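PDB 4BQN: capsular polysaccharide biosynthesis protein, which binds coenzyme A and probably acts as an acetyltransferase in the biosynthesis of capsular polysaccharide. Local coordinates for residues K7-S13 and L60-Q66; C14-A18 and D232-V236; R208-A212 and I225-Q229. The protein carries 1 engineered substitution. All blocks are in the same frame, centred on the assembly; numbering follows the deposited sequence. Where two conformers were deposited one is given.

Contact 1: residues K7-S13 and L60-Q66; sequences KYSVYGS and LDLFLYQ
Leu-62 and Leu-64 lie beside Tyr-8 and Val-10 on parallel strands, 6-11 and 62-65, whose short segments here run 16° from parallel. The ladder alternates: Ser-9 N gives to Leu-62 O, Leu-64 N to Ser-9 O at 3.0 Å, Tyr-11 N to Leu-64 O and Gln-66 N to Tyr-11 O. On one face Tyr-8 CB meets Leu-62 CB at 3.7 Å; on the other, Phe-63 CE1 comes obliquely to 3.6 Å from Tyr-11 CB. A tight grip forms at the C-terminal end, where Gln-66 OE1 accepts from both Ser-13 N (2.9 Å) and Ser-13 OG (2.7 Å), each in the plane of the amide carbonyl. Together with the NE2 bond to Gln-96 O, these fix the amide's rotation beside the coenzyme A pocket that Ser-13 lines. At the other end the Lys-7 side chain is loose and leads into solvent, but its backbone is well held: Lys-7 O accepts from Asp-61 N and Leu-62 N, and Asp-61 OD2 takes Lys-7 N on its anti lone pair at 2.8 Å, nearly straight. These are central strands of a four-stranded parallel sheet, with strand 33-35 flanking 6-11, strand 91-94 flanking 62-65, and helix 79-83 against Tyr-11, Phe-63 and Tyr-65.

Contact 2: residues C14-A18 and D232-V236; sequences CQAPA and DPLDV. With COA (coenzyme A), chain C.
The sulfur end of the coenzyme A pocket is where Cys-14 and Leu-234 meet. Cys-14 is joined to the cofactor by a disulfide, its SG 2.0 Å from S1P of coenzyme A, so the pantetheine arm ends on the protein itself. Cys-14 SG sits between its own backbone N and carbonyl carbon (chi1 78°), and from there it is bonded to the coenzyme sulfur and also touches a methyl of Leu-234, whose CD2 lies 3.9 Å from SG.

That leucine does most of the work from its side. Its isobutyl group reaches across to the start of helix 15-24 and spreads its two branches: CD2 goes to Cys-14, touching the carbonyl O as well as SG, while CD1 lies 4.1 Å from Gln-15 CG, the two side chains crossing at about a right angle. Between the branches, Leu-234 CG rests 3.9 Å from Ala-18 CB. Ala-18 lies four residues past Cys-14, and its CB also meets Pro-233 CB at 3.7 Å.

Pro-233 and Leu-234 are the two central residues of a type I beta turn running from Asp-232 to Asp-235, and both direct their side chains at the helix. The helix itself follows strand 6-11 of the parallel sheet, which places its first turn at the C-terminal end of that strand, beside the cofactor sulfur; Gln-15 N is 3.6 Å from S1P.

The link is van der Waals contact, mostly between apolar groups, and the polar end of Gln-15 is engaged elsewhere: NE2 donates to the carbonyl oxygens of Met-98 and Asn-200, and OE1 accepts from Gln-66. His-201 and Pro-202 of strand 201-202 pack against Leu-234 as well.

Contact 3: residues R208-A212 and I225-Q229; sequences REIAA and ISFDQ
Phe-227 turns its ring onto one side of helix 204-217, where Arg-208, Ala-211 and Ala-212 form the landing surface: a helix packed by the loop that follows it. With CG anti to its carbonyl carbon (chi1 -58°), the phenylalanine brings its distal atoms CZ and CE2 obliquely onto the helix. CZ comes to 3.4 Å from Ala-211 CB, and CE2 approaches the carbonyl oxygen of Arg-208, which already accepts the helical bond from Ala-212 N. Arg-208 and Phe-227 run antiparallel alongside one another, arginine CB and CG lying next to ring atom CD2, and the guanidinium and ring planes stand 36° apart. Ile-225 extends the apolar patch, its CG2 branch 3.8 Å from Ala-212 CB. Met-22 of helix 15-24 touches both Arg-208 and Phe-227, bringing a second helix to the patch.

Toward solvent the contact turns polar. Arg-208 bends at chi3, and Gln-229, itself bent at chi2, lies roughly perpendicular to it. Gln-229 OE1 stands over the centre of the guanidinium face, 3.3 Å from Arg-208 CZ, an electrostatic approach without a hydrogen bond. The amide nitrogen, Gln-229 NE2, instead folds back to Phe-227 O at 3.1 Å, reaching it from above the carbonyl plane. Two waters complete the tie: both accept from Arg-208 NH1, one donating to Asp-228 O and the other to Gln-229 O at 2.6 Å.

From the N terminus, strand 6-11 comes first and contact 1 closes when strand 62-65 pairs with it, after a largely helical connection. After Ser-13 and Cys-14 the chain enters helix 15-24, which carries most of the first half of contact 2; its partner turn arrives only at 232-236. Contacts 1 and 2 therefore cross along the chain, and they meet in space where Ala-16 packs on Val-10 and Tyr-11. Contact 3 is a short local closure, bringing 225-229 back onto helix 204-217; it lies wholly within the long span of contact 2 and in series after contact 1. Together they tie the parallel sheet, the helix that follows the coenzyme-bound cysteine, and helix 204-217 with its following loop.

Contact 1: residues K7-S13 and L60-Q66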
loop_
_atom_site.group_PDB
_atom_site.type_symbol
_atom_site.label_atom_id
_atom_site.label_comp_id
_atom_site.label_asym_id
_atom_site.label_seq_id
_atom_site.Cartn_x
_atom_site.Cartn_y
_atom_site.Cartn_z
ATOM N N LYS A 7 -18.852 -17.202 -9.999
ATOM C CA LYS A 7 -18.858 -15.795 -9.620
ATOM C C LYS A 7 -17.876 -15.506 -8.489
ATOM O O LYS A 7 -17.782 -16.261 -7.510
ATOM C CB LYS A 7 -20.265 -15.337 -9.234
ATOM C CG LYS A 7 -21.280 -15.460 -10.358
ATOM C CD LYS A 7 -22.666 -15.048 -9.888
ATOM C CE LYS A 7 -23.750 -15.527 -10.841
ATOM N NZ LYS A 7 -25.079 -15.551 -10.168
ATOM N N TYR A 8 -17.144 -14.404 -8.632
ATOM C CA TYR A 8 -16.230 -13.974 -7.585
ATOM C C TYR A 8 -16.312 -12.486 -7.372
ATOM O O TYR A 8 -16.757 -11.736 -8.246
ATOM C CB TYR A 8 -14.775 -14.396 -7.876
ATOM C CG TYR A 8 -13.951 -13.459 -8.730
ATOM C CD1 TYR A 8 -14.230 -13.284 -10.083
ATOM C CD2 TYR A 8 -12.874 -12.769 -8.186
ATOM C CE1 TYR A 8 -13.466 -12.434 -10.861
ATOM C CE2 TYR A 8 -12.098 -11.922 -8.961
ATOM C CZ TYR A 8 -12.399 -11.752 -10.288
ATOM O OH TYR A 8 -11.613 -10.891 -11.037
ATOM N N SER A 9 -15.869 -12.064 -6.197
ATOM C CA SER A 9 -15.659 -10.653 -5.943
ATOM C C SER A 9 -14.340 -10.493 -5.227
ATOM O O SER A 9 -13.806 -11.461 -4.669
ATOM C CB SER A 9 -16.781 -10.076 -5.092
ATOM O OG SER A 9 -16.688 -8.668 -5.071
ATOM N N VAL A 10 -13.820 -9.267 -5.244
ATOM C CA VAL A 10 -12.604 -8.927 -4.507
ATOM C C VAL A 10 -12.905 -7.719 -3.619
ATOM O O VAL A 10 -13.252 -6.636 -4.119
ATOM C CB VAL A 10 -11.392 -8.620 -5.419
ATOM C CG1 VAL A 10 -10.116 -8.655 -4.591
ATOM C CG2 VAL A 10 -11.271 -9.618 -6.576
ATOM N N TYR A 11 -12.778 -7.909 -2.309
ATOM C CA TYR A 11 -13.056 -6.837 -1.369
ATOM C C TYR A 11 -11.816 -6.526 -0.550
ATOM O O TYR A 11 -11.116 -7.430 -0.096
ATOM C CB TYR A 11 -14.173 -7.228 -0.412
ATOM C CG TYR A 11 -14.414 -6.200 0.655
ATOM C CD1 TYR A 11 -15.059 -5.002 0.361
ATOM C CD2 TYR A 11 -13.990 -6.426 1.964
ATOM C CE1 TYR A 11 -15.280 -4.058 1.348
ATOM C CE2 TYR A 11 -14.207 -5.484 2.968
ATOM C CZ TYR A 11 -14.858 -4.296 2.649
ATOM O OH TYR A 11 -15.103 -3.375 3.655
ATOM N N GLY A 12 -11.566 -5.253 -0.301
ATOM C CA GLY A 12 -10.436 -4.889 0.541
ATOM C C GLY A 12 -10.130 -3.436 0.347
ATOM O O GLY A 12 -11.046 -2.616 0.215
ATOM N N SER A 13 -8.845 -3.103 0.364
ATOM C CA SER A 13 -8.384 -1.741 0.139
ATOM C C SER A 13 -8.489 -1.386 -1.347
ATOM O O SER A 13 -9.047 -2.157 -2.150
ATOM C CB SER A 13 -6.918 -1.650 0.564
ATOM O OG SER A 13 -6.086 -2.341 -0.367
ATOM N N LEU A 60 -21.774 -15.769 -4.230
ATOM C CA LEU A 60 -20.410 -15.963 -4.727
ATOM C C LEU A 60 -19.907 -17.397 -4.583
ATOM O O LEU A 60 -20.153 -18.062 -3.568
ATOM C CB LEU A 60 -19.437 -15.023 -4.009
ATOM C CG LEU A 60 -19.661 -13.525 -4.199
ATOM C CD1 LEU A 60 -18.641 -12.802 -3.327
ATOM C CD2 LEU A 60 -19.554 -13.121 -5.662
ATOM N N ASP A 61 -19.186 -17.857 -5.607
ATOM C CA ASP A 61 -18.366 -19.056 -5.503
ATOM C C ASP A 61 -17.044 -18.754 -4.805
ATOM O O ASP A 61 -16.504 -19.608 -4.094
ATOM C CB ASP A 61 -18.108 -19.642 -6.888
ATOM C CG ASP A 61 -19.380 -20.078 -7.563
ATOM O OD1 ASP A 61 -19.917 -21.126 -7.162
ATOM O OD2 ASP A 61 -19.843 -19.367 -8.471
ATOM N N LEU A 62 -16.532 -17.541 -5.017
ATOM C CA LEU A 62 -15.228 -17.145 -4.491
ATOM C C LEU A 62 -15.269 -15.719 -3.969
ATOM O O LEU A 62 -15.750 -14.823 -4.662
ATOM C CB LEU A 62 -14.174 -17.262 -5.590
ATOM C CG LEU A 62 -12.773 -16.691 -5.308
ATOM C CD1 LEU A 62 -12.074 -17.428 -4.173
ATOM C CD2 LEU A 62 -11.925 -16.697 -6.576
ATOM N N PHE A 63 -14.748 -15.520 -2.758
ATOM C CA PHE A 63 -14.620 -14.195 -2.161
ATOM C C PHE A 63 -13.137 -14.029 -1.866
ATOM O O PHE A 63 -12.606 -14.669 -0.956
ATOM C CB PHE A 63 -15.458 -14.114 -0.880
ATOM C CG PHE A 63 -15.506 -12.753 -0.221
ATOM C CD1 PHE A 63 -15.887 -11.611 -0.920
ATOM C CD2 PHE A 63 -15.225 -12.632 1.141
ATOM C CE1 PHE A 63 -15.953 -10.373 -0.287
ATOM C CE2 PHE A 63 -15.287 -11.399 1.780
ATOM C CZ PHE A 63 -15.655 -10.265 1.068
ATOM N N LEU A 64 -12.463 -13.237 -2.698
ATOM C CA LEU A 64 -11.072 -12.864 -2.442
ATOM C C LEU A 64 -11.120 -11.569 -1.671
ATOM O O LEU A 64 -11.772 -10.621 -2.082
ATOM C CB LEU A 64 -10.300 -12.650 -3.747
ATOM C CG LEU A 64 -9.890 -13.872 -4.564
ATOM C CD1 LEU A 64 -9.423 -13.455 -5.952
ATOM C CD2 LEU A 64 -8.812 -14.683 -3.854
ATOM N N TYR A 65 -10.443 -11.525 -0.530
ATOM C CA TYR A 65 -10.572 -10.342 0.301
ATOM C C TYR A 65 -9.294 -10.062 1.059
ATOM O O TYR A 65 -8.504 -10.972 1.336
ATOM C CB TYR A 65 -11.751 -10.504 1.290
ATOM C CG TYR A 65 -11.476 -11.535 2.353
ATOM C CD1 TYR A 65 -11.690 -12.901 2.109
ATOM C CD2 TYR A 65 -10.934 -11.158 3.577
ATOM C CE1 TYR A 65 -11.384 -13.856 3.069
ATOM C CE2 TYR A 65 -10.623 -12.106 4.546
ATOM C CZ TYR A 65 -10.843 -13.445 4.277
ATOM O OH TYR A 65 -10.537 -14.371 5.242
ATOM N N GLN A 66 -9.111 -8.805 1.428
ATOM C CA GLN A 66 -8.030 -8.444 2.322
ATOM C C GLN A 66 -8.578 -8.275 3.726
ATOM O O GLN A 66 -9.737 -7.868 3.897
ATOM C CB GLN A 66 -7.373 -7.150 1.852
ATOM C CG GLN A 66 -6.765 -7.298 0.464
ATOM C CD GLN A 66 -6.044 -6.062 -0.012
ATOM O OE1 GLN A 66 -6.621 -4.979 -0.055
ATOM N NE2 GLN A 66 -4.776 -6.216 -0.393
#

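Contact 2: residues C14-A18 and D232-V236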
loop_
_atom_site.group_PDB
_atom_site.type_symbol
_atom_site.label_atom_id
_atom_site.label_comp_id
_atom_site.label_asym_id
_atom_site.label_seq_id
_atom_site.Cartn_x
_atom_site.Cartn_y
_atom_site.Cartn_z
ATOM N N CYS A 14 -7.907 -0.250 -1.730
ATOM C CA CYS A 14 -7.797 0.093 -3.146
ATOM C C CYS A 14 -7.093 -1.001 -3.978
ATOM O O CYS A 14 -7.225 -1.044 -5.195
ATOM C CB CYS A 14 -7.099 1.451 -3.310
ATOM S SG CYS A 14 -5.341 1.452 -3.142
ATOM N N GLN A 15 -6.348 -1.889 -3.316
ATOM C CA GLN A 15 -5.669 -2.984 -4.001
ATOM C C GLN A 15 -6.641 -4.032 -4.509
ATOM O O GLN A 15 -6.298 -4.772 -5.445
ATOM C CB GLN A 15 -4.649 -3.638 -3.063
ATOM C CG GLN A 15 -3.546 -2.657 -2.660
ATOM C CD GLN A 15 -2.708 -3.122 -1.486
ATOM O OE1 GLN A 15 -2.779 -4.285 -1.048
ATOM N NE2 GLN A 15 -1.882 -2.211 -0.973
ATOM N N ALA A 16 -7.842 -4.093 -3.914
ATOM C CA ALA A 16 -8.819 -5.107 -4.290
ATOM C C ALA A 16 -9.369 -4.915 -5.716
ATOM O O ALA A 16 -9.280 -5.844 -6.518
ATOM C CB ALA A 16 -9.894 -5.255 -3.221
ATOM N N PRO A 17 -9.880 -3.715 -6.072
ATOM C CA PRO A 17 -10.298 -3.529 -7.460
ATOM C C PRO A 17 -9.121 -3.714 -8.435
ATOM O O PRO A 17 -9.312 -4.231 -9.541
ATOM C CB PRO A 17 -10.846 -2.090 -7.458
ATOM C CG PRO A 17 -11.350 -1.914 -6.046
ATOM C CD PRO A 17 -10.302 -2.588 -5.215
ATOM N N ALA A 18 -7.917 -3.313 -8.017
ATOM C CA ALA A 18 -6.728 -3.470 -8.866
ATOM C C ALA A 18 -6.430 -4.943 -9.111
ATOM O O ALA A 18 -6.130 -5.334 -10.249
ATOM C CB ALA A 18 -5.522 -2.783 -8.243
ATOM N N ASP A 232 -1.413 -1.149 -15.085
ATOM C CA ASP A 232 -0.646 -0.623 -13.948
ATOM C C ASP A 232 -1.654 0.173 -13.115
ATOM O O ASP A 232 -1.669 1.421 -13.147
ATOM C CB ASP A 232 0.506 0.239 -14.467
ATOM C CG ASP A 232 1.582 0.498 -13.434
ATOM O OD1 ASP A 232 1.530 -0.043 -12.313
ATOM O OD2 ASP A 232 2.507 1.265 -13.759
ATOM N N PRO A 233 -2.538 -0.550 -12.394
ATOM C CA PRO A 233 -3.760 0.106 -11.907
ATOM C C PRO A 233 -3.578 1.117 -10.783
ATOM O O PRO A 233 -4.454 1.952 -10.597
ATOM C CB PRO A 233 -4.638 -1.058 -11.414
ATOM C CG PRO A 233 -4.039 -2.290 -11.960
ATOM C CD PRO A 233 -2.587 -2.016 -12.224
ATOM N N LEU A 234 -2.459 1.058 -10.064
ATOM C CA LEU A 234 -2.245 1.938 -8.912
ATOM C C LEU A 234 -1.098 2.914 -9.159
ATOM O O LEU A 234 -0.268 3.145 -8.284
ATOM C CB LEU A 234 -2.017 1.105 -7.648
ATOM C CG LEU A 234 -3.211 0.225 -7.280
ATOM C CD1 LEU A 234 -2.840 -0.666 -6.116
ATOM C CD2 LEU A 234 -4.438 1.043 -6.921
ATOM N N ASP A 235 -1.075 3.497 -10.353
ATOM C CA ASP A 235 0.025 4.368 -10.767
ATOM C C ASP A 235 -0.267 5.868 -10.634
ATOM O O ASP A 235 0.512 6.688 -11.125
ATOM C CB ASP A 235 0.436 4.056 -12.214
ATOM C CG ASP A 235 -0.609 4.480 -13.225
ATOM O OD1 ASP A 235 -1.807 4.539 -12.885
ATOM O OD2 ASP A 235 -0.229 4.743 -14.383
ATOM N N VAL A 236 -1.363 6.225 -9.963
ATOM C CA VAL A 236 -1.763 7.629 -9.819
ATOM C C VAL A 236 -0.648 8.516 -9.233
ATOM O O VAL A 236 -0.385 9.625 -9.741
ATOM C CB VAL A 236 -3.073 7.772 -8.979
ATOM C CG1 VAL A 236 -3.000 7.085 -7.617
ATOM C CG2 VAL A 236 -3.457 9.240 -8.801
HETATM N N1A COA C . 3.515 -1.718 7.967
HETATM C C2A COA C . 3.204 -0.570 8.620
HETATM N N3A COA C . 1.950 -0.091 8.684
HETATM C C4A COA C . 0.941 -0.787 8.111
HETATM C C5A COA C . 1.206 -2.033 7.403
HETATM C C6A COA C . 2.590 -2.486 7.355
HETATM N N6A COA C . 2.905 -3.627 6.708
HETATM N N7A COA C . 0.032 -2.509 6.926
HETATM C C8A COA C . -0.924 -1.630 7.317
HETATM N N9A COA C . -0.373 -0.598 7.995
HETATM C C1B COA C . -1.050 0.537 8.633
HETATM C C2B COA C . -2.284 1.054 7.914
HETATM O O2B COA C . -1.918 2.015 6.922
HETATM C C3B COA C . -3.040 1.652 9.090
HETATM O O3B COA C . -2.401 2.904 9.404
HETATM P P3B COA C . -3.060 3.983 10.398
HETATM O O7A COA C . -2.140 5.172 10.275
HETATM O O8A COA C . -4.431 4.230 9.828
HETATM O O9A COA C . -3.075 3.348 11.768
HETATM C C4B COA C . -2.754 0.667 10.223
HETATM O O4B COA C . -1.531 0.015 9.875
HETATM C C5B COA C . -3.854 -0.372 10.444
HETATM O O5B COA C . -4.058 -1.039 9.204
HETATM P P1A COA C . -4.188 -2.618 9.105
HETATM O O1A COA C . -4.233 -2.940 7.640
HETATM O O2A COA C . -3.134 -3.294 9.931
HETATM O O3A COA C . -5.578 -3.002 9.794
HETATM P P2A COA C . -7.122 -2.601 9.562
HETATM O O4A COA C . -7.573 -1.841 10.783
HETATM O O5A COA C . -7.822 -3.892 9.240
HETATM O O6A COA C . -7.166 -1.614 8.314
HETATM C CBP COA C . -7.077 -0.740 6.083
HETATM C CCP COA C . -7.196 -2.006 6.928
HETATM C CDP COA C . -7.096 -1.091 4.600
HETATM C CEP COA C . -8.301 0.119 6.349
HETATM C CAP COA C . -5.762 -0.022 6.487
HETATM O OAP COA C . -4.637 -0.777 6.034
HETATM C C9P COA C . -5.575 1.420 6.042
HETATM O O9P COA C . -6.051 2.337 6.699
HETATM N N8P COA C . -4.828 1.659 4.958
HETATM C C7P COA C . -4.539 3.010 4.496
HETATM C C6P COA C . -5.691 3.712 3.800
HETATM C C5P COA C . -6.059 2.916 2.577
HETATM O O5P COA C . -6.902 2.034 2.625
HETATM N N4P COA C . -5.407 3.244 1.477
HETATM C C3P COA C . -5.645 2.570 0.232
HETATM C C2P COA C . -4.351 1.986 -0.284
HETATM S S1P COA C . -4.751 0.715 -1.418
#

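Contact 3: residues R208-A212 and I225-Q229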
loop_
_atom_site.group_PDB
_atom_site.type_symbol
_atom_site.label_atom_id
_atom_site.label_comp_id
_atom_site.label_asym_id
_atom_site.label_seq_id
_atom_site.Cartn_x
_atom_site.Cartn_y
_atom_site.Cartn_z
ATOM N N ARG A 208 0.937 -8.164 -10.645
ATOM C CA ARG A 208 0.976 -9.428 -11.388
ATOM C C ARG A 208 1.371 -10.568 -10.462
ATOM O O ARG A 208 0.800 -11.661 -10.527
ATOM C CB ARG A 208 1.931 -9.360 -12.564
ATOM C CG ARG A 208 1.440 -8.462 -13.687
ATOM C CD ARG A 208 2.274 -8.666 -14.937
ATOM N NE ARG A 208 3.683 -8.323 -14.771
ATOM C CZ ARG A 208 4.215 -7.127 -15.033
ATOM N NH1 ARG A 208 3.445 -6.104 -15.416
ATOM N NH2 ARG A 208 5.521 -6.936 -14.877
ATOM N N GLU A 209 2.366 -10.330 -9.609
ATOM C CA GLU A 209 2.850 -11.395 -8.739
ATOM C C GLU A 209 1.762 -11.875 -7.774
ATOM O O GLU A 209 1.543 -13.086 -7.631
ATOM C CB GLU A 209 4.114 -10.981 -7.970
ATOM C CG GLU A 209 4.898 -12.181 -7.464
ATOM C CD GLU A 209 5.481 -13.026 -8.591
ATOM O OE1 GLU A 209 5.851 -12.470 -9.654
ATOM O OE2 GLU A 209 5.563 -14.262 -8.429
ATOM N N ILE A 210 1.067 -10.944 -7.116
ATOM C CA ILE A 210 0.015 -11.346 -6.171
ATOM C C ILE A 210 -1.153 -12.018 -6.900
ATOM O O ILE A 210 -1.703 -13.004 -6.404
ATOM C CB ILE A 210 -0.440 -10.182 -5.242
ATOM C CG1 ILE A 210 -1.320 -10.674 -4.099
ATOM C CG2 ILE A 210 -1.150 -9.087 -6.007
ATOM C CD1 ILE A 210 -0.584 -11.532 -3.114
ATOM N N ALA A 211 -1.514 -11.512 -8.082
ATOM C CA ALA A 211 -2.562 -12.154 -8.887
ATOM C C ALA A 211 -2.151 -13.595 -9.241
ATOM O O ALA A 211 -2.973 -14.510 -9.188
ATOM C CB ALA A 211 -2.839 -11.349 -10.142
ATOM N N ALA A 212 -0.884 -13.799 -9.599
ATOM C CA ALA A 212 -0.381 -15.147 -9.857
ATOM C C ALA A 212 -0.549 -16.050 -8.632
ATOM O O ALA A 212 -0.984 -17.206 -8.769
ATOM C CB ALA A 212 1.071 -15.097 -10.304
ATOM N N ILE A 225 -0.869 -18.970 -16.164
ATOM C CA ILE A 225 -0.881 -17.608 -15.649
ATOM C C ILE A 225 -0.212 -16.630 -16.613
ATOM O O ILE A 225 0.981 -16.741 -16.893
ATOM C CB ILE A 225 -0.215 -17.553 -14.262
ATOM C CG1 ILE A 225 -0.889 -18.549 -13.303
ATOM C CG2 ILE A 225 -0.248 -16.130 -13.707
ATOM C CD1 ILE A 225 -0.118 -18.773 -12.019
ATOM N N SER A 226 -0.995 -15.673 -17.106
ATOM C CA SER A 226 -0.481 -14.627 -17.983
ATOM C C SER A 226 -1.372 -13.411 -17.830
ATOM O O SER A 226 -2.576 -13.537 -17.698
ATOM C CB SER A 226 -0.425 -15.081 -19.448
ATOM O OG SER A 226 -1.719 -15.262 -19.981
ATOM N N PHE A 227 -0.767 -12.234 -17.820
ATOM C CA PHE A 227 -1.516 -11.001 -17.609
ATOM C C PHE A 227 -1.243 -9.982 -18.699
ATOM O O PHE A 227 -0.250 -10.076 -19.426
ATOM C CB PHE A 227 -1.179 -10.394 -16.233
ATOM C CG PHE A 227 -1.460 -11.318 -15.082
ATOM C CD1 PHE A 227 -2.765 -11.662 -14.741
ATOM C CD2 PHE A 227 -0.412 -11.880 -14.361
ATOM C CE1 PHE A 227 -3.027 -12.542 -13.695
ATOM C CE2 PHE A 227 -0.663 -12.741 -13.292
ATOM C CZ PHE A 227 -1.972 -13.078 -12.960
ATOM N N ASP A 228 -2.120 -8.981 -18.773
ATOM C CA ASP A 228 -1.905 -7.831 -19.639
ATOM C C ASP A 228 -0.759 -7.021 -19.034
ATOM O O ASP A 228 -0.910 -6.437 -17.967
ATOM C CB ASP A 228 -3.186 -6.984 -19.706
ATOM C CG ASP A 228 -3.048 -5.742 -20.577
ATOM O OD1 ASP A 228 -1.926 -5.379 -20.997
ATOM O OD2 ASP A 228 -4.095 -5.110 -20.836
ATOM N N GLN A 229 0.388 -7.008 -19.710
ATOM C CA GLN A 229 1.593 -6.320 -19.231
ATOM C C GLN A 229 1.459 -4.799 -19.205
ATOM O O GLN A 229 2.297 -4.115 -18.619
ATOM C CB GLN A 229 2.815 -6.701 -20.084
ATOM C CG GLN A 229 3.098 -8.193 -20.140
ATOM C CD GLN A 229 3.434 -8.765 -18.778
ATOM O OE1 GLN A 229 4.389 -8.329 -18.121
ATOM N NE2 GLN A 229 2.656 -9.753 -18.344
HETATM O O HOH W 1 0.662 -5.625 -15.750
HETATM O O HOH W 2 4.287 -3.829 -16.954
#